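Local coordinates for protein octaprenyl-diphosphate synthase (Bacteroides thetaiotaomicron, PDB 3RMG) that probably catalyses magnesium-dependent prenyl transfer in isoprenoid biosynthesis, at residues K173-F178 with L202-G207; V165-I170 with F210-D215; K297-L302 with A313-L318; V74-L79 with I135-S140. All blocks are in the same frame, centred on the assembly; numbering follows the deposited sequence.

How the contacts relate
This all-helical, probable prenyltransferase is assembled from helix pairs of varied spacing, and these four contacts sample that range. Contacts 1 and 2 share helix 193-217 and lie with centres 10 Å apart, joined by a probable hydrogen bond of 2.7 Å from Thr-174 OG1 to Gln-211 OE1. Contact 2 ends at the aspartate-rich sequence that, in this family, helps to bind magnesium and diphosphate. Leu-301 of contact 3 touches Leu-202 of contact 1, and Tyr-205 of contact 1 lies on Lys-297, the centres 13 Å apart. On another side of contact 1, Leu-177 touches Leu-76 of contact 4, at a centre distance of 14 Å. Contacts 3 and 4, centres 24 Å apart, do not meet.

Contact 1 (K173-F178 with L202-G207)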
loop_
_atom_site.group_PDB
_atom_site.type_symbol
_atom_site.label_atom_id
_atom_site.label_comp_id
_atom_site.label_asym_id
_atom_site.label_seq_id
_atom_site.Cartn_x
_atom_site.Cartn_y
_atom_site.Cartn_z
ATOM N N LYS A 173 4.530 -15.415 6.796
ATOM C CA LYS A 173 4.742 -14.831 5.499
ATOM C C LYS A 173 4.305 -15.659 4.297
ATOM O O LYS A 173 3.198 -15.562 3.864
ATOM C CB LYS A 173 6.196 -14.443 5.369
ATOM C CG LYS A 173 6.504 -13.492 4.262
ATOM C CD LYS A 173 7.979 -13.177 4.280
ATOM C CE LYS A 173 8.484 -12.712 2.944
ATOM N NZ LYS A 173 9.861 -13.157 2.743
ATOM N N THR A 174 5.176 -16.493 3.769
ATOM C CA THR A 174 4.820 -17.257 2.598
ATOM C C THR A 174 3.661 -18.179 2.790
ATOM O O THR A 174 2.797 -18.227 1.978
ATOM C CB THR A 174 5.987 -18.056 2.082
ATOM O OG1 THR A 174 6.805 -17.192 1.332
ATOM C CG2 THR A 174 5.540 -19.119 1.161
ATOM N N ALA A 175 3.633 -18.888 3.886
ATOM C CA ALA A 175 2.545 -19.808 4.178
ATOM C C ALA A 175 1.279 -19.043 4.535
ATOM O O ALA A 175 0.159 -19.542 4.337
ATOM C CB ALA A 175 2.939 -20.774 5.294
ATOM N N ALA A 176 1.448 -17.823 5.053
ATOM C CA ALA A 176 0.296 -16.979 5.359
ATOM C C ALA A 176 -0.420 -16.621 4.070
ATOM O O ALA A 176 -1.646 -16.583 4.031
ATOM C CB ALA A 176 0.710 -15.733 6.111
ATOM N N LEU A 177 0.351 -16.390 3.007
ATOM C CA LEU A 177 -0.230 -16.086 1.702
ATOM C C LEU A 177 -0.961 -17.301 1.115
ATOM O O LEU A 177 -2.106 -17.187 0.669
ATOM C CB LEU A 177 0.846 -15.604 0.725
ATOM C CG LEU A 177 0.371 -15.200 -0.677
ATOM C CD1 LEU A 177 -0.729 -14.144 -0.614
ATOM C CD2 LEU A 177 1.547 -14.697 -1.518
ATOM N N PHE A 178 -0.301 -18.460 1.096
ATOM C CA PHE A 178 -0.965 -19.669 0.623
ATOM C C PHE A 178 -2.237 -19.989 1.442
ATOM O O PHE A 178 -3.256 -20.357 0.877
ATOM C CB PHE A 178 -0.012 -20.863 0.610
ATOM C CG PHE A 178 0.877 -20.924 -0.603
ATOM C CD1 PHE A 178 2.053 -20.184 -0.659
ATOM C CD2 PHE A 178 0.542 -21.732 -1.684
ATOM C CE1 PHE A 178 2.881 -20.249 -1.776
ATOM C CE2 PHE A 178 1.356 -21.805 -2.799
ATOM C CZ PHE A 178 2.532 -21.061 -2.846
ATOM N N LEU A 202 -5.133 -26.433 5.129
ATOM C CA LEU A 202 -4.638 -26.964 3.865
ATOM C C LEU A 202 -3.637 -26.016 3.196
ATOM O O LEU A 202 -2.521 -26.402 2.880
ATOM C CB LEU A 202 -5.799 -27.199 2.901
ATOM C CG LEU A 202 -5.359 -27.834 1.589
ATOM C CD1 LEU A 202 -4.645 -29.172 1.875
ATOM C CD2 LEU A 202 -6.560 -28.033 0.679
ATOM N N GLY A 203 -4.040 -24.767 2.978
ATOM C CA GLY A 203 -3.180 -23.844 2.258
ATOM C C GLY A 203 -1.924 -23.581 3.055
ATOM O O GLY A 203 -0.831 -23.387 2.500
ATOM N N GLU A 204 -2.066 -23.552 4.374
ATOM C CA GLU A 204 -0.904 -23.306 5.199
ATOM C C GLU A 204 0.074 -24.467 5.050
ATOM O O GLU A 204 1.269 -24.245 4.890
ATOM C CB GLU A 204 -1.272 -23.090 6.667
ATOM C CG GLU A 204 -0.049 -23.002 7.577
ATOM C CD GLU A 204 -0.416 -22.581 8.986
ATOM O OE1 GLU A 204 -0.345 -23.430 9.903
ATOM O OE2 GLU A 204 -0.803 -21.407 9.163
ATOM N N TYR A 205 -0.415 -25.705 5.128
ATOM C CA TYR A 205 0.496 -26.833 4.970
ATOM C C TYR A 205 1.218 -26.747 3.631
ATOM O O TYR A 205 2.425 -27.009 3.538
ATOM C CB TYR A 205 -0.228 -28.176 5.061
ATOM C CG TYR A 205 -0.623 -28.568 6.463
ATOM C CD1 TYR A 205 -1.670 -29.445 6.687
ATOM C CD2 TYR A 205 0.034 -28.037 7.570
ATOM C CE1 TYR A 205 -2.037 -29.819 7.980
ATOM C CE2 TYR A 205 -0.331 -28.402 8.856
ATOM C CZ TYR A 205 -1.362 -29.303 9.048
ATOM O OH TYR A 205 -1.731 -29.673 10.320
ATOM N N ILE A 206 0.469 -26.389 2.592
ATOM C CA ILE A 206 1.025 -26.308 1.243
ATOM C C ILE A 206 2.088 -25.210 1.137
ATOM O O ILE A 206 3.181 -25.423 0.563
ATOM C CB ILE A 206 -0.095 -26.089 0.208
ATOM C CG1 ILE A 206 -0.927 -27.379 0.064
ATOM C CG2 ILE A 206 0.484 -25.635 -1.130
ATOM C CD1 ILE A 206 -2.183 -27.213 -0.756
ATOM N N GLY A 207 1.767 -24.046 1.706
ATOM C CA GLY A 207 2.691 -22.922 1.769
ATOM C C GLY A 207 3.980 -23.280 2.502
ATOM O O GLY A 207 5.058 -22.832 2.124
#
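Phe-178 meets the backbone of helix 193-217 where two glycines leave it bare. Its CB lies 3.3 Å from Gly-203 O, and the root of the ring follows, with Phe-178 CG 3.6 Å from Gly-207 CA. Farther out, the methyl Ile-206 CG2 comes within 3.9 Å of Phe-178 CD2, the two side chains crossing at about a right angle. One turn earlier, the methyl of Ala-175 fills the space beside Gly-207, with CB 3.9 Å from Glu-204 O.

The ring reaches this place because CG stands beside the backbone N (chi1 -82°), which folds it back along its own helix until Thr-174 O lies in plane at its edge. Gly-203 and Gly-207 form a GxxxG pattern, and a beta carbon on Gly-207 would fall 2.6 Å from Ala-175 CA. The axes of the two short segments therefore close to 7.2 Å at a crossing angle of 141°. In the second shell, Phe-210 meets the Phe-178 ring obliquely, while Leu-54 and Tyr-317 also pack on it. Replacing the phenylalanine by an alanine would probably open a gap between Gly-207, Ile-206 and Phe-210. No hydrogen bond spans the segments, so the two helices hold here by shape, through carbon surfaces laid on bare backbone.

Contact 2 (V165-I170 with F210-D215)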
loop_
_atom_site.group_PDB
_atom_site.type_symbol
_atom_site.label_atom_id
_atom_site.label_comp_id
_atom_site.label_asym_id
_atom_site.label_seq_id
_atom_site.Cartn_x
_atom_site.Cartn_y
_atom_site.Cartn_z
ATOM N N VAL A 165 11.569 -20.775 15.412
ATOM C CA VAL A 165 11.564 -19.410 14.907
ATOM C C VAL A 165 11.461 -19.403 13.382
ATOM O O VAL A 165 10.847 -18.515 12.781
ATOM C CB VAL A 165 12.803 -18.622 15.360
ATOM C CG1 VAL A 165 12.756 -17.206 14.808
ATOM C CG2 VAL A 165 12.887 -18.611 16.889
ATOM N N TYR A 166 12.068 -20.407 12.762
ATOM C CA TYR A 166 12.091 -20.511 11.315
ATOM C C TYR A 166 10.678 -20.736 10.771
ATOM O O TYR A 166 10.259 -20.094 9.805
ATOM C CB TYR A 166 12.992 -21.678 10.938
ATOM C CG TYR A 166 12.909 -22.154 9.510
ATOM C CD1 TYR A 166 13.346 -21.357 8.460
ATOM C CD2 TYR A 166 12.450 -23.430 9.218
ATOM C CE1 TYR A 166 13.298 -21.813 7.149
ATOM C CE2 TYR A 166 12.399 -23.896 7.915
ATOM C CZ TYR A 166 12.826 -23.085 6.888
ATOM O OH TYR A 166 12.779 -23.556 5.593
ATOM N N PHE A 167 9.953 -21.647 11.416
ATOM C CA PHE A 167 8.600 -21.998 11.015
ATOM C C PHE A 167 7.603 -20.899 11.304
ATOM O O PHE A 167 6.692 -20.644 10.515
ATOM C CB PHE A 167 8.174 -23.280 11.703
ATOM C CG PHE A 167 8.759 -24.492 11.082
ATOM C CD1 PHE A 167 9.613 -25.309 11.790
ATOM C CD2 PHE A 167 8.477 -24.800 9.767
ATOM C CE1 PHE A 167 10.149 -26.429 11.204
ATOM C CE2 PHE A 167 9.013 -25.915 9.178
ATOM C CZ PHE A 167 9.847 -26.733 9.897
ATOM N N ASP A 168 7.781 -20.249 12.443
ATOM C CA ASP A 168 6.958 -19.113 12.791
ATOM C C ASP A 168 7.024 -18.048 11.708
ATOM O O ASP A 168 6.010 -17.474 11.339
ATOM C CB ASP A 168 7.394 -18.523 14.128
ATOM C CG ASP A 168 6.393 -17.536 14.667
ATOM O OD1 ASP A 168 5.192 -17.886 14.715
ATOM O OD2 ASP A 168 6.798 -16.411 15.032
ATOM N N VAL A 169 8.223 -17.779 11.207
ATOM C CA VAL A 169 8.415 -16.770 10.169
ATOM C C VAL A 169 7.732 -17.162 8.858
ATOM O O VAL A 169 7.072 -16.341 8.215
ATOM C CB VAL A 169 9.915 -16.554 9.874
ATOM C CG1 VAL A 169 10.096 -15.599 8.686
ATOM C CG2 VAL A 169 10.650 -16.049 11.124
ATOM N N ILE A 170 7.921 -18.414 8.450
ATOM C CA ILE A 170 7.211 -18.946 7.293
ATOM C C ILE A 170 5.675 -18.844 7.460
ATOM O O ILE A 170 4.970 -18.393 6.556
ATOM C CB ILE A 170 7.605 -20.406 7.045
ATOM C CG1 ILE A 170 9.087 -20.502 6.664
ATOM C CG2 ILE A 170 6.725 -21.014 5.965
ATOM C CD1 ILE A 170 9.606 -21.958 6.588
ATOM N N PHE A 210 6.053 -25.558 0.210
ATOM C CA PHE A 210 6.549 -24.706 -0.846
ATOM C C PHE A 210 7.766 -23.907 -0.380
ATOM O O PHE A 210 8.798 -23.884 -1.055
ATOM C CB PHE A 210 5.431 -23.771 -1.296
ATOM C CG PHE A 210 5.730 -23.027 -2.561
ATOM C CD1 PHE A 210 5.407 -23.575 -3.797
ATOM C CD2 PHE A 210 6.335 -21.775 -2.520
ATOM C CE1 PHE A 210 5.683 -22.886 -4.970
ATOM C CE2 PHE A 210 6.614 -21.076 -3.692
ATOM C CZ PHE A 210 6.288 -21.636 -4.918
ATOM N N GLN A 211 7.646 -23.259 0.779
ATOM C CA GLN A 211 8.718 -22.401 1.292
ATOM C C GLN A 211 9.993 -23.174 1.621
ATOM O O GLN A 211 11.086 -22.725 1.306
ATOM C CB GLN A 211 8.267 -21.643 2.536
ATOM C CG GLN A 211 9.281 -20.603 2.966
ATOM C CD GLN A 211 9.678 -19.716 1.803
ATOM O OE1 GLN A 211 8.842 -19.006 1.237
ATOM N NE2 GLN A 211 10.950 -19.761 1.428
ATOM N N ILE A 212 9.843 -24.325 2.265
ATOM C CA ILE A 212 10.971 -25.177 2.593
ATOM C C ILE A 212 11.642 -25.687 1.317
ATOM O O ILE A 212 12.872 -25.713 1.224
ATOM C CB ILE A 212 10.539 -26.363 3.458
ATOM C CG1 ILE A 212 10.174 -25.893 4.870
ATOM C CG2 ILE A 212 11.640 -27.377 3.554
ATOM C CD1 ILE A 212 9.534 -27.014 5.734
ATOM N N LYS A 213 10.835 -26.082 0.333
ATOM C CA LYS A 213 11.368 -26.455 -0.976
ATOM C C LYS A 213 12.283 -25.370 -1.534
ATOM O O LYS A 213 13.391 -25.652 -1.974
ATOM C CB LYS A 213 10.240 -26.724 -1.971
ATOM C CG LYS A 213 9.837 -28.181 -2.073
ATOM C CD LYS A 213 10.729 -28.945 -3.049
ATOM C CE LYS A 213 12.056 -29.327 -2.414
ATOM N NZ LYS A 213 12.807 -30.324 -3.236
ATOM N N ASP A 214 11.804 -24.133 -1.529
ATOM C CA ASP A 214 12.584 -23.010 -2.013
ATOM C C ASP A 214 13.874 -22.795 -1.234
ATOM O O ASP A 214 14.893 -22.445 -1.819
ATOM C CB ASP A 214 11.762 -21.724 -1.963
ATOM C CG ASP A 214 11.257 -21.308 -3.320
ATOM O OD1 ASP A 214 11.547 -22.023 -4.306
ATOM O OD2 ASP A 214 10.580 -20.262 -3.403
ATOM N N ASP A 215 13.821 -22.967 0.082
ATOM C CA ASP A 215 14.999 -22.765 0.921
ATOM C C ASP A 215 16.098 -23.771 0.567
ATOM O O ASP A 215 17.282 -23.448 0.598
ATOM C CB ASP A 215 14.635 -22.882 2.403
ATOM C CG ASP A 215 13.829 -21.701 2.904
ATOM O OD1 ASP A 215 13.657 -20.719 2.148
ATOM O OD2 ASP A 215 13.370 -21.754 4.063
#
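Asp-215 is the meeting point of Tyr-166, from the other helix, and Gln-211, one turn back on its own. Gln-211 NE2 gives Asp-215 OD1 a bond of 3.0 Å, arriving from above the carboxylate plane. Across the contact, the hydroxyl of Tyr-166 bonds to Asp-215 OD2, which lies at the edge of the Tyr-166 ring, near its plane; the modelled separation is too short to trust as an exact length. Ring and carboxylate planes stand 49° apart. The amide reaches its aspartate through a bend in the Gln-211 chain (chi2 51°), and its OE1 turns to Thr-174.

Beside these polar groups lies an apolar layer. Ile-170 CG1 rests 3.7 Å from the aliphatic Gln-211 CG, while Ile-170 CD1 lies over one face of the Tyr-166 ring, offset toward its rim. Ile-212 CD1 comes up to the edge of the Phe-167 ring, 3.7 Å from CE2. With an asparagine in place of Asp-215, the pairing of two donors with one carboxylate would probably be lost, leaving Tyr-166 or Gln-211 without a good acceptor. Asp-214 and Asp-215 open a DDxxD sequence, consistent with the second aspartate-rich motif of trans-prenyltransferases, whose aspartates probably help to bind magnesium here, as in relatives.

Contact 3 (K297-L302 with A313-L318)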
loop_
_atom_site.group_PDB
_atom_site.type_symbol
_atom_site.label_atom_id
_atom_site.label_comp_id
_atom_site.label_asym_id
_atom_site.label_seq_id
_atom_site.Cartn_x
_atom_site.Cartn_y
_atom_site.Cartn_z
ATOM N N LYS A 297 0.527 -34.469 6.312
ATOM C CA LYS A 297 -0.498 -33.756 7.060
ATOM C C LYS A 297 -1.564 -33.230 6.100
ATOM O O LYS A 297 -2.766 -33.286 6.387
ATOM C CB LYS A 297 0.117 -32.613 7.860
ATOM C CG LYS A 297 0.860 -33.053 9.134
ATOM C CD LYS A 297 1.336 -31.818 9.887
ATOM C CE LYS A 297 2.637 -32.067 10.644
ATOM N NZ LYS A 297 2.404 -32.810 11.906
ATOM N N ALA A 298 -1.114 -32.749 4.944
ATOM C CA ALA A 298 -2.013 -32.214 3.940
ATOM C C ALA A 298 -2.879 -33.302 3.323
ATOM O O ALA A 298 -4.086 -33.113 3.183
ATOM C CB ALA A 298 -1.233 -31.469 2.858
ATOM N N PHE A 299 -2.266 -34.430 2.954
ATOM C CA PHE A 299 -2.992 -35.559 2.375
ATOM C C PHE A 299 -4.024 -36.109 3.358
ATOM O O PHE A 299 -5.168 -36.380 2.999
ATOM C CB PHE A 299 -2.017 -36.674 1.964
ATOM C CG PHE A 299 -1.385 -36.458 0.610
ATOM C CD1 PHE A 299 -0.779 -37.497 -0.065
ATOM C CD2 PHE A 299 -1.427 -35.216 0.006
ATOM C CE1 PHE A 299 -0.207 -37.299 -1.312
ATOM C CE2 PHE A 299 -0.863 -35.012 -1.241
ATOM C CZ PHE A 299 -0.248 -36.058 -1.898
ATOM N N ASP A 300 -3.603 -36.264 4.605
ATOM C CA ASP A 300 -4.494 -36.705 5.646
ATOM C C ASP A 300 -5.676 -35.747 5.784
ATOM O O ASP A 300 -6.792 -36.180 6.044
ATOM C CB ASP A 300 -3.735 -36.842 6.967
ATOM C CG ASP A 300 -2.893 -38.099 7.021
ATOM O OD1 ASP A 300 -2.126 -38.243 7.992
ATOM O OD2 ASP A 300 -2.989 -38.940 6.090
ATOM N N LEU A 301 -5.440 -34.452 5.586
ATOM C CA LEU A 301 -6.533 -33.487 5.653
ATOM C C LEU A 301 -7.515 -33.733 4.522
ATOM O O LEU A 301 -8.726 -33.748 4.745
ATOM C CB LEU A 301 -6.034 -32.046 5.544
ATOM C CG LEU A 301 -6.065 -31.033 6.692
ATOM C CD1 LEU A 301 -5.907 -29.669 6.064
ATOM C CD2 LEU A 301 -7.335 -31.061 7.542
ATOM N N LEU A 302 -6.983 -33.888 3.310
ATOM C CA LEU A 302 -7.803 -34.157 2.114
ATOM C C LEU A 302 -8.606 -35.466 2.170
ATOM O O LEU A 302 -9.625 -35.595 1.485
ATOM C CB LEU A 302 -6.932 -34.166 0.848
ATOM C CG LEU A 302 -6.463 -32.792 0.360
ATOM C CD1 LEU A 302 -5.413 -32.925 -0.707
ATOM C CD2 LEU A 302 -7.646 -32.010 -0.152
ATOM N N ALA A 313 -6.675 -33.536 -8.514
ATOM C CA ALA A 313 -5.891 -32.411 -9.000
ATOM C C ALA A 313 -5.030 -31.794 -7.885
ATOM O O ALA A 313 -3.853 -31.499 -8.093
ATOM C CB ALA A 313 -6.805 -31.362 -9.650
ATOM N N LEU A 314 -5.617 -31.621 -6.705
ATOM C CA LEU A 314 -4.888 -31.119 -5.533
ATOM C C LEU A 314 -3.768 -32.057 -5.064
ATOM O O LEU A 314 -2.667 -31.604 -4.738
ATOM C CB LEU A 314 -5.861 -30.875 -4.378
ATOM C CG LEU A 314 -6.574 -29.533 -4.490
ATOM C CD1 LEU A 314 -7.818 -29.512 -3.642
ATOM C CD2 LEU A 314 -5.600 -28.386 -4.127
ATOM N N ARG A 315 -4.034 -33.360 -5.017
ATOM C CA ARG A 315 -2.969 -34.272 -4.662
ATOM C C ARG A 315 -1.810 -34.154 -5.656
ATOM O O ARG A 315 -0.662 -34.129 -5.248
ATOM C CB ARG A 315 -3.461 -35.714 -4.534
ATOM C CG ARG A 315 -4.459 -35.897 -3.407
ATOM C CD ARG A 315 -4.622 -37.346 -3.000
ATOM N NE ARG A 315 -4.851 -38.239 -4.134
ATOM C CZ ARG A 315 -6.018 -38.391 -4.760
ATOM N NH1 ARG A 315 -6.120 -39.256 -5.761
ATOM N NH2 ARG A 315 -7.081 -37.685 -4.394
ATOM N N THR A 316 -2.114 -34.064 -6.949
ATOM C CA THR A 316 -1.081 -33.914 -7.977
ATOM C C THR A 316 -0.368 -32.562 -7.852
ATOM O O THR A 316 0.839 -32.472 -7.980
ATOM C CB THR A 316 -1.662 -34.041 -9.408
ATOM O OG1 THR A 316 -2.484 -35.209 -9.495
ATOM C CG2 THR A 316 -0.548 -34.150 -10.438
ATOM N N TYR A 317 -1.122 -31.502 -7.622
ATOM C CA TYR A 317 -0.525 -30.204 -7.332
ATOM C C TYR A 317 0.514 -30.336 -6.206
ATOM O O TYR A 317 1.639 -29.865 -6.318
ATOM C CB TYR A 317 -1.637 -29.267 -6.894
ATOM C CG TYR A 317 -1.243 -27.851 -6.551
ATOM C CD1 TYR A 317 -1.339 -26.834 -7.500
ATOM C CD2 TYR A 317 -0.835 -27.516 -5.266
ATOM C CE1 TYR A 317 -1.012 -25.523 -7.181
ATOM C CE2 TYR A 317 -0.501 -26.210 -4.936
ATOM C CZ TYR A 317 -0.595 -25.221 -5.894
ATOM O OH TYR A 317 -0.273 -23.929 -5.565
ATOM N N LEU A 318 0.136 -30.992 -5.118
ATOM C CA LEU A 318 1.009 -31.043 -3.966
ATOM C C LEU A 318 2.219 -31.941 -4.235
ATOM O O LEU A 318 3.323 -31.636 -3.791
ATOM C CB LEU A 318 0.229 -31.438 -2.699
ATOM C CG LEU A 318 0.983 -31.348 -1.363
ATOM C CD1 LEU A 318 1.916 -30.146 -1.321
ATOM C CD2 LEU A 318 0.024 -31.296 -0.190
#
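This is an antiparallel helical hairpin near the C-terminal end of the chain: helix 283-302 turns back through a short connection into helix 309-323, and apolar side chains fill the seam. The segment axes run almost exactly opposed, at 179°, and keep 11.0 Å apart, which leaves room for whole side chains between them.

Phe-299 and Leu-318 carry much of the seam. The Phe-299 ring reaches across so that its CE2 is 4.0 Å from Leu-318 CD2, the two side chains meeting at a slant. At the ring's far end CZ points to the backbone, 3.9 Å from Arg-315 O, which lies at the edge near the ring plane. Leu-318 extends with CG anti to its backbone N (chi1 -172°), sending CD2 deep toward Ala-298; the modelled 3.3 Å between Leu-318 CD2 and Ala-298 CB is tighter than a usual carbon contact, and its exact value is doubtful.

Arg-315 contributes its aliphatic part. Its CG sits over one face of the Phe-299 ring near the rim, and also 4.1 Å from Leu-302 CD1. The guanidinium does not stack: its plane is 84° from the ring, and the bend at chi3 takes it away to a salt bridge with Asp-307. Leu-302 CD1 completes the seam, 4.2 Å from Leu-314 CB.

Around the hairpin, Leu-301 leans on helix 193-217 through Leu-201 and Leu-202, Leu-314 and Tyr-317 pack on helix 50-62, and Thr-316, directed away from the seam, touches helix 5-10.

Contact 4 (V74-L79 with I135-S140); sequences VSLELL and IRLVSS
Val-138 fits against Ser-75 at the tight side of this contact: its two methyls both face the serine oxygen, with CG1 3.5 Å and CG2 3.6 Å from Ser-75 OG. That oxygen is hydrogen-bonded to Ser-122 O of helix 102-128, and toward the valine it makes only van der Waals contact. OG stands anti to the backbone N (chi1 177°), which carries it toward Val-138. Leu-76 CD2 closes one flank, 4.0 Å from Val-138 CG2.

The two helices run parallel, at 5° and 10.8 Å between segment axes, within the all-alpha bundle of the isoprenoid synthase fold. The C-terminal end of helix 67-90 runs into a DDxxD sequence consistent with the family's first aspartate-rich motif.

Packing thins toward the borders. Leu-76 CD2 and the partly exposed Leu-137 CD2 meet at right angles 4.1 Å apart, and Leu-79 CD2 merely approaches Val-138 O at 4.1 Å. Elsewhere on helix 132-154, Ser-139 OG bonds back to Ile-135 O, sharing it with the Ser-139 backbone N from the opposite face, and Ser-140 does the same with Arg-136 O. This side faces the second subunit: Ser-139 packs on Val-124 of that chain, and the exposed Arg-136 forms a salt bridge to its Glu-127.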
loop_
_atom_site.group_PDB
_atom_site.type_symbol
_atom_site.label_atom_id
_atom_site.label_comp_id
_atom_site.label_asym_id
_atom_site.label_seq_id
_atom_site.Cartn_x
_atom_site.Cartn_y
_atom_site.Cartn_z
ATOM N N VAL A 74 -7.017 -12.565 -7.848
ATOM C CA VAL A 74 -6.341 -11.362 -8.309
ATOM C C VAL A 74 -5.863 -10.512 -7.122
ATOM O O VAL A 74 -4.692 -10.108 -7.040
ATOM C CB VAL A 74 -7.267 -10.539 -9.209
ATOM C CG1 VAL A 74 -6.601 -9.214 -9.637
ATOM C CG2 VAL A 74 -7.650 -11.371 -10.424
ATOM N N SER A 75 -6.762 -10.258 -6.187
ATOM C CA SER A 75 -6.401 -9.436 -5.046
ATOM C C SER A 75 -5.150 -9.966 -4.371
ATOM O O SER A 75 -4.191 -9.225 -4.179
ATOM C CB SER A 75 -7.530 -9.384 -4.032
ATOM O OG SER A 75 -7.119 -8.641 -2.905
ATOM N N LEU A 76 -5.161 -11.248 -4.006
ATOM C CA LEU A 76 -4.055 -11.823 -3.256
ATOM C C LEU A 76 -2.793 -11.890 -4.097
ATOM O O LEU A 76 -1.704 -11.643 -3.605
ATOM C CB LEU A 76 -4.424 -13.196 -2.693
ATOM C CG LEU A 76 -5.375 -13.166 -1.478
ATOM C CD1 LEU A 76 -5.862 -14.547 -1.138
ATOM C CD2 LEU A 76 -4.722 -12.522 -0.252
ATOM N N GLU A 77 -2.939 -12.175 -5.382
ATOM C CA GLU A 77 -1.788 -12.167 -6.272
ATOM C C GLU A 77 -1.186 -10.758 -6.425
ATOM O O GLU A 77 0.029 -10.593 -6.500
ATOM C CB GLU A 77 -2.166 -12.761 -7.629
ATOM C CG GLU A 77 -0.977 -13.196 -8.469
ATOM C CD GLU A 77 -0.307 -14.454 -7.937
ATOM O OE1 GLU A 77 -0.802 -15.025 -6.944
ATOM O OE2 GLU A 77 0.719 -14.874 -8.514
ATOM N N LEU A 78 -2.034 -9.740 -6.468
ATOM C CA LEU A 78 -1.544 -8.367 -6.501
ATOM C C LEU A 78 -0.806 -7.995 -5.209
ATOM O O LEU A 78 0.235 -7.318 -5.242
ATOM C CB LEU A 78 -2.701 -7.391 -6.743
ATOM C CG LEU A 78 -3.346 -7.509 -8.123
ATOM C CD1 LEU A 78 -4.541 -6.581 -8.259
ATOM C CD2 LEU A 78 -2.311 -7.242 -9.192
ATOM N N LEU A 79 -1.354 -8.416 -4.072
ATOM C CA LEU A 79 -0.723 -8.132 -2.779
ATOM C C LEU A 79 0.687 -8.726 -2.724
ATOM O O LEU A 79 1.640 -8.076 -2.284
ATOM C CB LEU A 79 -1.581 -8.682 -1.631
ATOM C CG LEU A 79 -1.001 -8.633 -0.217
ATOM C CD1 LEU A 79 -0.613 -7.218 0.134
ATOM C CD2 LEU A 79 -2.018 -9.151 0.780
ATOM N N ILE A 135 -12.627 -9.192 2.302
ATOM C CA ILE A 135 -12.035 -7.877 2.477
ATOM C C ILE A 135 -11.244 -7.844 3.787
ATOM O O ILE A 135 -10.103 -7.403 3.835
ATOM C CB ILE A 135 -13.109 -6.775 2.430
ATOM C CG1 ILE A 135 -13.734 -6.731 1.020
ATOM C CG2 ILE A 135 -12.495 -5.426 2.783
ATOM C CD1 ILE A 135 -14.918 -5.800 0.863
ATOM N N ARG A 136 -11.859 -8.340 4.849
ATOM C CA ARG A 136 -11.170 -8.456 6.118
ATOM C C ARG A 136 -9.894 -9.291 5.976
ATOM O O ARG A 136 -8.837 -8.911 6.482
ATOM C CB ARG A 136 -12.100 -9.072 7.162
ATOM C CG ARG A 136 -11.777 -8.676 8.587
ATOM C CD ARG A 136 -13.059 -8.374 9.347
ATOM N NE ARG A 136 -14.142 -9.275 8.957
ATOM C CZ ARG A 136 -15.437 -8.981 9.042
ATOM N NH1 ARG A 136 -15.827 -7.804 9.508
ATOM N NH2 ARG A 136 -16.347 -9.867 8.662
ATOM N N LEU A 137 -9.989 -10.423 5.282
ATOM C CA LEU A 137 -8.854 -11.331 5.163
ATOM C C LEU A 137 -7.696 -10.659 4.429
ATOM O O LEU A 137 -6.544 -10.728 4.848
ATOM C CB LEU A 137 -9.275 -12.635 4.465
ATOM C CG LEU A 137 -8.186 -13.579 3.934
ATOM C CD1 LEU A 137 -8.724 -14.967 3.676
ATOM C CD2 LEU A 137 -7.594 -13.027 2.655
ATOM N N VAL A 138 -7.993 -10.006 3.319
ATOM C CA VAL A 138 -6.920 -9.431 2.535
ATOM C C VAL A 138 -6.306 -8.257 3.273
ATOM O O VAL A 138 -5.077 -8.082 3.280
ATOM C CB VAL A 138 -7.412 -8.927 1.183
ATOM C CG1 VAL A 138 -6.290 -8.163 0.499
ATOM C CG2 VAL A 138 -7.876 -10.094 0.331
ATOM N N SER A 139 -7.149 -7.428 3.884
ATOM C CA SER A 139 -6.588 -6.257 4.540
ATOM C C SER A 139 -5.750 -6.687 5.745
ATOM O O SER A 139 -4.600 -6.269 5.881
ATOM C CB SER A 139 -7.659 -5.197 4.885
ATOM O OG SER A 139 -8.587 -5.641 5.869
ATOM N N SER A 140 -6.290 -7.550 6.603
ATOM C CA SER A 140 -5.510 -7.945 7.777
ATOM C C SER A 140 -4.219 -8.644 7.372
ATOM O O SER A 140 -3.187 -8.468 8.011
ATOM C CB SER A 140 -6.322 -8.804 8.745
ATOM O OG SER A 140 -6.635 -10.044 8.162
#